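Local coordinates for protein nidogen-1 (Mus musculus, PDB 1GL4) that binds laminin, collagen IV and perlecan in basement membranes as a sulfated glycoprotein, the piece here being its G2 fragment of an EGF-like module and a beta-barrel, at residues R12-E20 with C32-C43; S78-T89 with G109-V118. All coordinates share one frame; numbering follows the deposited sequence.

Contact 1 closes before contact 2 opens, so the two lie in series along the chain, their centres about 20 Å apart. Contact 1 (12-20 with 32-43) sits inside the small disulfide-bonded EGF-like module, at the surface and about 22 Å from the centre of the chain. Contact 2 (78-89 with 109-118) is buried in the G2 beta-barrel, about 8 Å from that centre, where helix 107-115 runs inside the curved wall made in part by strands 69-81 and 86-92. The module and the barrel meet between the two contacts: Thr37 OG1 lies 3.9 Å from Met82 CE. Perlecan binding involves the barrel, through His77, Tyr79 and Arg268.

Contact 1 (R12-E20 with C32-C43); sequences RHQCSVHAE and CVANYTGNGRQC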
loop_
_atom_site.group_PDB
_atom_site.type_symbol
_atom_site.label_atom_id
_atom_site.label_comp_id
_atom_site.label_asym_id
_atom_site.label_seq_id
_atom_site.Cartn_x
_atom_site.Cartn_y
_atom_site.Cartn_z
ATOM N N ARG A 12 -16.351 -3.145 27.956
ATOM C CA ARG A 12 -16.842 -2.491 26.749
ATOM C C ARG A 12 -15.725 -1.643 26.146
ATOM O O ARG A 12 -15.634 -1.492 24.928
ATOM C CB ARG A 12 -18.040 -1.595 27.071
ATOM C CG ARG A 12 -19.381 -2.298 27.034
ATOM C CD ARG A 12 -20.505 -1.358 27.447
ATOM N NE ARG A 12 -21.820 -1.934 27.178
ATOM C CZ ARG A 12 -22.307 -2.149 25.959
ATOM N NH1 ARG A 12 -21.589 -1.832 24.889
ATOM N NH2 ARG A 12 -23.509 -2.690 25.808
ATOM N N HIS A 13 -14.876 -1.097 27.012
ATOM C CA HIS A 13 -13.770 -0.248 26.580
ATOM C C HIS A 13 -12.808 -0.968 25.637
ATOM O O HIS A 13 -11.983 -0.335 24.979
ATOM C CB HIS A 13 -12.997 0.269 27.795
ATOM C CG HIS A 13 -12.294 -0.805 28.566
ATOM N ND1 HIS A 13 -12.967 -1.758 29.299
ATOM C CD2 HIS A 13 -10.976 -1.086 28.702
ATOM C CE1 HIS A 13 -12.094 -2.581 29.854
ATOM N NE2 HIS A 13 -10.879 -2.195 29.506
ATOM N N GLN A 14 -12.908 -2.292 25.583
ATOM C CA GLN A 14 -12.045 -3.081 24.712
ATOM C C GLN A 14 -12.451 -2.885 23.254
ATOM O O GLN A 14 -11.646 -3.071 22.342
ATOM C CB GLN A 14 -12.141 -4.567 25.072
ATOM C CG GLN A 14 -11.576 -4.924 26.437
ATOM C CD GLN A 14 -10.081 -4.703 26.521
ATOM O OE1 GLN A 14 -9.603 -3.569 26.456
ATOM N NE2 GLN A 14 -9.329 -5.791 26.658
ATOM N N CYS A 15 -13.707 -2.504 23.048
ATOM C CA CYS A 15 -14.241 -2.287 21.710
ATOM C C CYS A 15 -13.951 -0.886 21.177
ATOM O O CYS A 15 -13.618 0.029 21.931
ATOM C CB CYS A 15 -15.760 -2.497 21.704
ATOM S SG CYS A 15 -16.372 -4.161 22.135
ATOM N N SER A 16 -14.082 -0.732 19.863
ATOM C CA SER A 16 -13.885 0.559 19.218
ATOM C C SER A 16 -15.089 1.408 19.615
ATOM O O SER A 16 -16.161 0.867 19.893
ATOM C CB SER A 16 -13.858 0.388 17.695
ATOM O OG SER A 16 -13.991 1.637 17.030
ATOM N N VAL A 17 -14.925 2.725 19.652
ATOM C CA VAL A 17 -16.046 3.590 20.010
ATOM C C VAL A 17 -17.105 3.508 18.916
ATOM O O VAL A 17 -18.269 3.842 19.133
ATOM C CB VAL A 17 -15.607 5.065 20.181
ATOM C CG1 VAL A 17 -14.556 5.170 21.281
ATOM C CG2 VAL A 17 -15.061 5.606 18.869
ATOM N N HIS A 18 -16.695 3.047 17.738
ATOM C CA HIS A 18 -17.609 2.917 16.612
ATOM C C HIS A 18 -18.126 1.485 16.493
ATOM O O HIS A 18 -18.548 1.059 15.415
ATOM C CB HIS A 18 -16.907 3.304 15.305
ATOM C CG HIS A 18 -16.377 4.706 15.288
ATOM N ND1 HIS A 18 -17.182 5.812 15.462
ATOM C CD2 HIS A 18 -15.124 5.182 15.086
ATOM C CE1 HIS A 18 -16.449 6.907 15.366
ATOM N NE2 HIS A 18 -15.198 6.553 15.137
ATOM N N ALA A 19 -18.103 0.746 17.600
ATOM C CA ALA A 19 -18.560 -0.641 17.588
ATOM C C ALA A 19 -19.553 -0.979 18.702
ATOM O O ALA A 19 -19.678 -0.251 19.683
ATOM C CB ALA A 19 -17.362 -1.574 17.671
ATOM N N GLU A 20 -20.255 -2.094 18.525
ATOM C CA GLU A 20 -21.229 -2.577 19.499
ATOM C C GLU A 20 -20.661 -3.792 20.225
ATOM O O GLU A 20 -19.920 -4.582 19.638
ATOM C CB GLU A 20 -22.523 -2.994 18.802
ATOM C CG GLU A 20 -23.402 -1.860 18.326
ATOM C CD GLU A 20 -24.672 -2.370 17.668
ATOM O OE1 GLU A 20 -24.576 -3.015 16.602
ATOM O OE2 GLU A 20 -25.768 -2.134 18.223
ATOM N N CYS A 32 -18.202 -3.563 14.391
ATOM C CA CYS A 32 -18.344 -2.192 13.900
ATOM C C CYS A 32 -19.792 -1.909 13.509
ATOM O O CYS A 32 -20.477 -2.771 12.951
ATOM C CB CYS A 32 -17.441 -1.942 12.681
ATOM S SG CYS A 32 -15.657 -2.235 12.949
ATOM N N VAL A 33 -20.249 -0.696 13.799
ATOM C CA VAL A 33 -21.614 -0.294 13.470
ATOM C C VAL A 33 -21.731 0.036 11.983
ATOM O O VAL A 33 -20.723 0.159 11.284
ATOM C CB VAL A 33 -22.054 0.939 14.302
ATOM C CG1 VAL A 33 -21.194 2.142 13.960
ATOM C CG2 VAL A 33 -23.524 1.244 14.043
ATOM N N ALA A 34 -22.966 0.172 11.506
ATOM C CA ALA A 34 -23.234 0.478 10.106
ATOM C C ALA A 34 -22.424 1.670 9.597
ATOM O O ALA A 34 -22.259 2.671 10.297
ATOM C CB ALA A 34 -24.729 0.742 9.910
ATOM N N ASN A 35 -21.914 1.538 8.376
ATOM C CA ASN A 35 -21.123 2.573 7.718
ATOM C C ASN A 35 -19.669 2.669 8.198
ATOM O O ASN A 35 -18.961 3.650 7.921
ATOM C CB ASN A 35 -21.843 3.913 7.848
ATOM C CG ASN A 35 -23.277 3.834 7.352
ATOM O OD1 ASN A 35 -23.529 3.453 6.205
ATOM N ND2 ASN A 35 -24.222 4.173 8.217
ATOM N N TYR A 36 -19.233 1.641 8.916
ATOM C CA TYR A 36 -17.859 1.553 9.397
ATOM C C TYR A 36 -17.382 0.135 9.087
ATOM O O TYR A 36 -18.193 -0.791 9.039
ATOM C CB TYR A 36 -17.777 1.812 10.908
ATOM C CG TYR A 36 -17.936 3.269 11.290
ATOM C CD1 TYR A 36 -19.176 3.900 11.208
ATOM C CD2 TYR A 36 -16.834 4.031 11.681
ATOM C CE1 TYR A 36 -19.315 5.258 11.502
ATOM C CE2 TYR A 36 -16.963 5.388 11.976
ATOM C CZ TYR A 36 -18.205 5.994 11.884
ATOM O OH TYR A 36 -18.340 7.334 12.171
ATOM N N THR A 37 -16.084 -0.036 8.844
ATOM C CA THR A 37 -15.554 -1.370 8.561
ATOM C C THR A 37 -14.418 -1.686 9.527
ATOM O O THR A 37 -13.756 -0.780 10.035
ATOM C CB THR A 37 -15.044 -1.498 7.099
ATOM O OG1 THR A 37 -13.971 -0.577 6.874
ATOM C CG2 THR A 37 -16.167 -1.199 6.124
ATOM N N GLY A 38 -14.204 -2.974 9.783
ATOM C CA GLY A 38 -13.162 -3.387 10.705
ATOM C C GLY A 38 -13.573 -4.645 11.449
ATOM O O GLY A 38 -14.526 -5.312 11.055
ATOM N N ASN A 39 -12.876 -4.960 12.537
ATOM C CA ASN A 39 -13.185 -6.163 13.308
ATOM C C ASN A 39 -13.801 -5.909 14.684
ATOM O O ASN A 39 -13.760 -6.782 15.549
ATOM C CB ASN A 39 -11.920 -7.006 13.475
ATOM C CG ASN A 39 -10.919 -6.371 14.420
ATOM O OD1 ASN A 39 -11.050 -5.201 14.793
ATOM N ND2 ASN A 39 -9.904 -7.136 14.806
ATOM N N GLY A 40 -14.368 -4.727 14.899
ATOM C CA GLY A 40 -14.973 -4.444 16.192
ATOM C C GLY A 40 -14.033 -3.751 17.161
ATOM O O GLY A 40 -14.422 -2.784 17.822
ATOM N N ARG A 41 -12.801 -4.248 17.259
ATOM C CA ARG A 41 -11.801 -3.651 18.140
ATOM C C ARG A 41 -11.229 -2.402 17.477
ATOM O O ARG A 41 -10.800 -1.464 18.151
ATOM C CB ARG A 41 -10.671 -4.648 18.421
ATOM C CG ARG A 41 -11.025 -5.753 19.413
ATOM C CD ARG A 41 -9.915 -6.794 19.488
ATOM N NE ARG A 41 -8.619 -6.185 19.777
ATOM C CZ ARG A 41 -8.241 -5.745 20.972
ATOM N NH1 ARG A 41 -9.060 -5.849 22.013
ATOM N NH2 ARG A 41 -7.046 -5.188 21.125
ATOM N N GLN A 42 -11.232 -2.407 16.146
ATOM C CA GLN A 42 -10.725 -1.296 15.342
ATOM C C GLN A 42 -11.719 -1.083 14.194
ATOM O O GLN A 42 -12.077 -2.038 13.492
ATOM C CB GLN A 42 -9.345 -1.643 14.760
ATOM C CG GLN A 42 -8.310 -2.191 15.752
ATOM C CD GLN A 42 -7.725 -1.133 16.666
ATOM O OE1 GLN A 42 -7.684 0.045 16.323
ATOM N NE2 GLN A 42 -7.242 -1.555 17.831
ATOM N N CYS A 43 -12.165 0.157 14.007
ATOM C CA CYS A 43 -13.124 0.475 12.947
ATOM C C CYS A 43 -12.799 1.813 12.282
ATOM O O CYS A 43 -12.306 2.725 12.939
ATOM C CB CYS A 43 -14.551 0.548 13.515
ATOM S SG CYS A 43 -15.136 -0.927 14.417
HETATM O O HOH W 1 -11.493 2.171 16.036
#
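The imidazole of His18 lies on the phenol ring of Tyr36, an offset stack that joins the early loop of this EGF-like module to its C-terminal disulfide loop. The ring centroids are 4.4 Å apart with the planes tilted by 23°, and Tyr36 CE2 stands over the centre of the imidazole, 3.4 Å from His18 CG. His18 CB also rests over the phenol face as a CH-pi contact. With CG beside the backbone N (chi1 -59°), the imidazole can lean over Tyr36 while Val17 CG2 covers its opposite face, so the ring is held between an aromatic and a methyl group. Cut back to an alanine, this position would probably leave the Tyr36 face without its imidazole cover and Val17 CG2 without the ring it packs on.

Two backbone bonds fasten the loops, one at Ser16 and one at His18. Val33 N donates to His18 O at 2.9 Å, and Ser16 N donates to Gly40 O. Next to the first of these, Ala19 and Cys32 form an antiparallel non-hydrogen-bonded pair, and Ala19 CB packs against Cys43 SG of the Cys32-Cys43 disulfide. Gly40 has backbone angles that call for glycine, consistent with the turn that presents its carbonyl to Ser16.

Further out, Asn39 OD1 accepts from Gln42 N in an Asx motif that shapes the turn carrying Gly40. The guanidinium of Arg41 forms a salt bridge to Glu133, and Gln42 bonds Glu133 and Ile158 N, tying the module to the barrel. Cys15 is anchored by its disulfide to Cys30. Ser16 OG, anti to its own backbone N (chi1 166°), accepts from His18 N at 3.1 Å in an ST turn, and one water, 2.7 Å from Ser16 OG, accepts from Cys43 N.

Contact 2 (S78-T89 with G109-V118); sequences SYVVMNHGRSYT and GGIIGWMFAV
Strand 86-89 and helix segment 109-115 run roughly antiparallel, at 151°, with axes 7.7 Å apart at closest approach, and no direct hydrogen bond joins the two segments. This is the helix inside the G2 beta-barrel meeting the inner face of its wall, and small residues permit the closeness. Ser87 OG lies 3.6 Å from Gly113 CA and Thr89 OG1 faces Gly109 CA; a side chain at Gly109 would clash with the threonine hydroxyl.

Ile112 drives its CD1 methyl against Ser78, only 3.4 Å from Ser78 CB, a tight carbon contact. Its CG1 branch lies beside the backbone N (chi1 -61°) and carries CD1 up against Ser78 and, more loosely, Thr89 OG1, while CG2 reaches Ser78 OG and Val80 CG1. The two hydroxyls, Ser78 OG and Thr89 OG1, are hydrogen-bonded to each other at 3.0 Å, so this buried polar pair is satisfied within the wall.

Just past the helix, Phe116 lays its ring against Val80 and Met82. Val80 CG2 makes an off-centre CH-pi contact with the ring, its centroid 4.1 Å away. Met82 SD approaches obliquely, 3.3 Å from Phe116 CD2, in a Met-aromatic contact; the doubly bent methionine chain brings the sulfur and CE methyl to the same ring carbon. Phe127 also meets this ring.

At the hairpin end, Val118 CG2 packs 3.6 Å from Gly85 CA, where a CB would clash. One water accepts from Asn83 N and donates to Phe116 O, bridging the turn at Asn83 to the Phe116 carbonyl. Tyr79 and Tyr88 point away from the helix, toward the face where another protein chain packs. The union of helix and wall therefore rests on apolar fit and glycine clearance, with a single water as its polar bridge.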
loop_
_atom_site.group_PDB
_atom_site.type_symbol
_atom_site.label_atom_id
_atom_site.label_comp_id
_atom_site.label_asym_id
_atom_site.label_seq_id
_atom_site.Cartn_x
_atom_site.Cartn_y
_atom_site.Cartn_z
ATOM N N SER A 78 2.224 5.672 4.487
ATOM C CA SER A 78 1.363 5.134 3.442
ATOM C C SER A 78 -0.016 5.802 3.482
ATOM O O SER A 78 -0.523 6.124 4.556
ATOM C CB SER A 78 1.251 3.617 3.621
ATOM O OG SER A 78 0.656 3.000 2.500
ATOM N N TYR A 79 -0.612 6.007 2.308
ATOM C CA TYR A 79 -1.919 6.661 2.175
ATOM C C TYR A 79 -2.879 5.813 1.318
ATOM O O TYR A 79 -2.479 5.244 0.288
ATOM C CB TYR A 79 -1.722 8.043 1.517
ATOM C CG TYR A 79 -2.926 8.977 1.520
ATOM C CD1 TYR A 79 -3.102 9.913 2.540
ATOM C CD2 TYR A 79 -3.877 8.933 0.498
ATOM C CE1 TYR A 79 -4.196 10.786 2.544
ATOM C CE2 TYR A 79 -4.981 9.804 0.490
ATOM C CZ TYR A 79 -5.128 10.726 1.518
ATOM O OH TYR A 79 -6.196 11.596 1.527
ATOM N N VAL A 80 -4.138 5.727 1.752
ATOM C CA VAL A 80 -5.175 4.987 1.032
ATOM C C VAL A 80 -6.548 5.576 1.333
ATOM O O VAL A 80 -6.746 6.202 2.378
ATOM C CB VAL A 80 -5.230 3.497 1.451
ATOM C CG1 VAL A 80 -3.948 2.794 1.095
ATOM C CG2 VAL A 80 -5.481 3.395 2.943
ATOM N N VAL A 81 -7.492 5.382 0.418
ATOM C CA VAL A 81 -8.857 5.845 0.620
ATOM C C VAL A 81 -9.745 4.600 0.595
ATOM O O VAL A 81 -9.758 3.858 -0.394
ATOM C CB VAL A 81 -9.322 6.811 -0.495
ATOM C CG1 VAL A 81 -10.782 7.210 -0.249
ATOM C CG2 VAL A 81 -8.441 8.061 -0.512
ATOM N N MET A 82 -10.488 4.370 1.674
ATOM C CA MET A 82 -11.348 3.195 1.744
ATOM C C MET A 82 -12.220 3.053 0.499
ATOM O O MET A 82 -12.833 4.020 0.034
ATOM C CB MET A 82 -12.245 3.242 2.990
ATOM C CG MET A 82 -11.500 3.361 4.319
ATOM S SD MET A 82 -10.282 2.056 4.647
ATOM C CE MET A 82 -11.278 0.541 4.323
ATOM N N ASN A 83 -12.251 1.836 -0.036
ATOM C CA ASN A 83 -13.041 1.488 -1.213
ATOM C C ASN A 83 -12.469 1.942 -2.560
ATOM O O ASN A 83 -13.091 1.715 -3.600
ATOM C CB ASN A 83 -14.481 2.000 -1.060
ATOM C CG ASN A 83 -15.500 1.090 -1.731
ATOM O OD1 ASN A 83 -16.672 1.443 -1.863
ATOM N ND2 ASN A 83 -15.059 -0.094 -2.150
ATOM N N HIS A 84 -11.303 2.584 -2.559
ATOM C CA HIS A 84 -10.690 2.999 -3.823
ATOM C C HIS A 84 -9.743 1.903 -4.320
ATOM O O HIS A 84 -9.566 1.719 -5.523
ATOM C CB HIS A 84 -9.917 4.316 -3.671
ATOM C CG HIS A 84 -10.793 5.535 -3.649
ATOM N ND1 HIS A 84 -10.340 6.782 -4.025
ATOM C CD2 HIS A 84 -12.080 5.703 -3.261
ATOM C CE1 HIS A 84 -11.309 7.667 -3.868
ATOM N NE2 HIS A 84 -12.375 7.039 -3.404
ATOM N N GLY A 85 -9.122 1.199 -3.378
ATOM C CA GLY A 85 -8.222 0.111 -3.719
ATOM C C GLY A 85 -6.778 0.433 -4.076
ATOM O O GLY A 85 -6.019 -0.477 -4.421
ATOM N N ARG A 86 -6.371 1.696 -3.996
ATOM C CA ARG A 86 -4.992 2.031 -4.339
ATOM C C ARG A 86 -4.159 2.459 -3.128
ATOM O O ARG A 86 -4.532 3.373 -2.395
ATOM C CB ARG A 86 -4.973 3.122 -5.411
ATOM C CG ARG A 86 -3.612 3.316 -6.087
ATOM C CD ARG A 86 -3.759 4.056 -7.416
ATOM N NE ARG A 86 -2.472 4.330 -8.058
ATOM C CZ ARG A 86 -1.652 3.405 -8.549
ATOM N NH1 ARG A 86 -1.965 2.116 -8.489
ATOM N NH2 ARG A 86 -0.504 3.778 -9.105
ATOM N N SER A 87 -3.030 1.787 -2.914
ATOM C CA SER A 87 -2.166 2.127 -1.790
ATOM C C SER A 87 -0.885 2.783 -2.289
ATOM O O SER A 87 -0.245 2.289 -3.222
ATOM C CB SER A 87 -1.828 0.880 -0.965
ATOM O OG SER A 87 -1.097 -0.062 -1.727
ATOM N N TYR A 88 -0.530 3.903 -1.666
ATOM C CA TYR A 88 0.669 4.662 -2.018
ATOM C C TYR A 88 1.618 4.639 -0.822
ATOM O O TYR A 88 1.262 5.097 0.264
ATOM C CB TYR A 88 0.312 6.115 -2.336
ATOM C CG TYR A 88 -0.734 6.313 -3.415
ATOM C CD1 TYR A 88 -2.083 6.070 -3.160
ATOM C CD2 TYR A 88 -0.376 6.793 -4.679
ATOM C CE1 TYR A 88 -3.058 6.309 -4.134
ATOM C CE2 TYR A 88 -1.341 7.036 -5.660
ATOM C CZ TYR A 88 -2.682 6.793 -5.377
ATOM O OH TYR A 88 -3.644 7.037 -6.335
ATOM N N THR A 89 2.827 4.120 -1.012
ATOM C CA THR A 89 3.781 4.040 0.091
ATOM C C THR A 89 5.099 4.763 -0.185
ATOM O O THR A 89 5.646 4.685 -1.288
ATOM C CB THR A 89 4.092 2.556 0.443
ATOM O OG1 THR A 89 2.880 1.883 0.810
ATOM C CG2 THR A 89 5.081 2.470 1.602
ATOM N N GLY A 109 5.228 -2.696 0.504
ATOM C CA GLY A 109 4.088 -1.812 0.648
ATOM C C GLY A 109 2.815 -2.539 0.245
ATOM O O GLY A 109 1.718 -2.180 0.670
ATOM N N GLY A 110 2.973 -3.576 -0.571
ATOM C CA GLY A 110 1.836 -4.355 -1.034
ATOM C C GLY A 110 0.924 -4.951 0.034
ATOM O O GLY A 110 -0.252 -5.206 -0.236
ATOM N N ILE A 111 1.449 -5.187 1.235
ATOM C CA ILE A 111 0.630 -5.745 2.313
ATOM C C ILE A 111 -0.453 -4.732 2.687
ATOM O O ILE A 111 -1.547 -5.101 3.113
ATOM C CB ILE A 111 1.501 -6.088 3.562
ATOM C CG1 ILE A 111 0.646 -6.748 4.646
ATOM C CG2 ILE A 111 2.161 -4.831 4.100
ATOM C CD1 ILE A 111 0.123 -8.126 4.272
ATOM N N ILE A 112 -0.158 -3.447 2.507
ATOM C CA ILE A 112 -1.131 -2.405 2.823
ATOM C C ILE A 112 -2.250 -2.420 1.773
ATOM O O ILE A 112 -3.400 -2.092 2.069
ATOM C CB ILE A 112 -0.453 -1.021 2.880
ATOM C CG1 ILE A 112 0.610 -1.031 3.987
ATOM C CG2 ILE A 112 -1.485 0.065 3.144
ATOM C CD1 ILE A 112 1.433 0.232 4.089
ATOM N N GLY A 113 -1.909 -2.817 0.549
ATOM C CA GLY A 113 -2.906 -2.912 -0.504
ATOM C C GLY A 113 -3.838 -4.073 -0.189
ATOM O O GLY A 113 -5.040 -4.019 -0.455
ATOM N N TRP A 114 -3.276 -5.135 0.381
ATOM C CA TRP A 114 -4.053 -6.312 0.765
ATOM C C TRP A 114 -5.026 -5.913 1.877
ATOM O O TRP A 114 -6.192 -6.305 1.871
ATOM C CB TRP A 114 -3.113 -7.423 1.259
ATOM C CG TRP A 114 -3.822 -8.597 1.889
ATOM C CD1 TRP A 114 -4.502 -9.589 1.243
ATOM C CD2 TRP A 114 -3.952 -8.867 3.291
ATOM N NE1 TRP A 114 -5.051 -10.464 2.155
ATOM C CE2 TRP A 114 -4.729 -10.044 3.420
ATOM C CE3 TRP A 114 -3.490 -8.229 4.452
ATOM C CZ2 TRP A 114 -5.054 -10.597 4.663
ATOM C CZ3 TRP A 114 -3.813 -8.781 5.695
ATOM C CH2 TRP A 114 -4.588 -9.952 5.789
ATOM N N MET A 115 -4.540 -5.115 2.822
ATOM C CA MET A 115 -5.360 -4.660 3.941
ATOM C C MET A 115 -6.594 -3.866 3.509
ATOM O O MET A 115 -7.670 -4.021 4.094
ATOM C CB MET A 115 -4.543 -3.771 4.885
ATOM C CG MET A 115 -3.492 -4.472 5.730
ATOM S SD MET A 115 -2.595 -3.286 6.778
ATOM C CE MET A 115 -3.904 -2.711 7.825
ATOM N N PHE A 116 -6.435 -3.013 2.498
ATOM C CA PHE A 116 -7.539 -2.168 2.046
ATOM C C PHE A 116 -8.062 -2.382 0.625
ATOM O O PHE A 116 -8.617 -1.462 0.023
ATOM C CB PHE A 116 -7.154 -0.693 2.238
ATOM C CG PHE A 116 -6.868 -0.325 3.670
ATOM C CD1 PHE A 116 -5.567 -0.088 4.102
ATOM C CD2 PHE A 116 -7.902 -0.244 4.593
ATOM C CE1 PHE A 116 -5.300 0.221 5.438
ATOM C CE2 PHE A 116 -7.649 0.063 5.929
ATOM C CZ PHE A 116 -6.342 0.296 6.352
ATOM N N ALA A 117 -7.910 -3.593 0.098
ATOM C CA ALA A 117 -8.377 -3.900 -1.256
ATOM C C ALA A 117 -9.885 -3.677 -1.390
ATOM O O ALA A 117 -10.616 -3.762 -0.406
ATOM C CB ALA A 117 -8.048 -5.350 -1.605
ATOM N N VAL A 118 -10.348 -3.394 -2.605
ATOM C CA VAL A 118 -11.780 -3.191 -2.828
ATOM C C VAL A 118 -12.467 -4.534 -2.601
ATOM O O VAL A 118 -12.109 -5.530 -3.232
ATOM C CB VAL A 118 -12.071 -2.713 -4.266
ATOM C CG1 VAL A 118 -13.586 -2.607 -4.488
ATOM C CG2 VAL A 118 -11.408 -1.362 -4.506
HETATM O O HOH W 2 -11.274 -0.652 0.607
#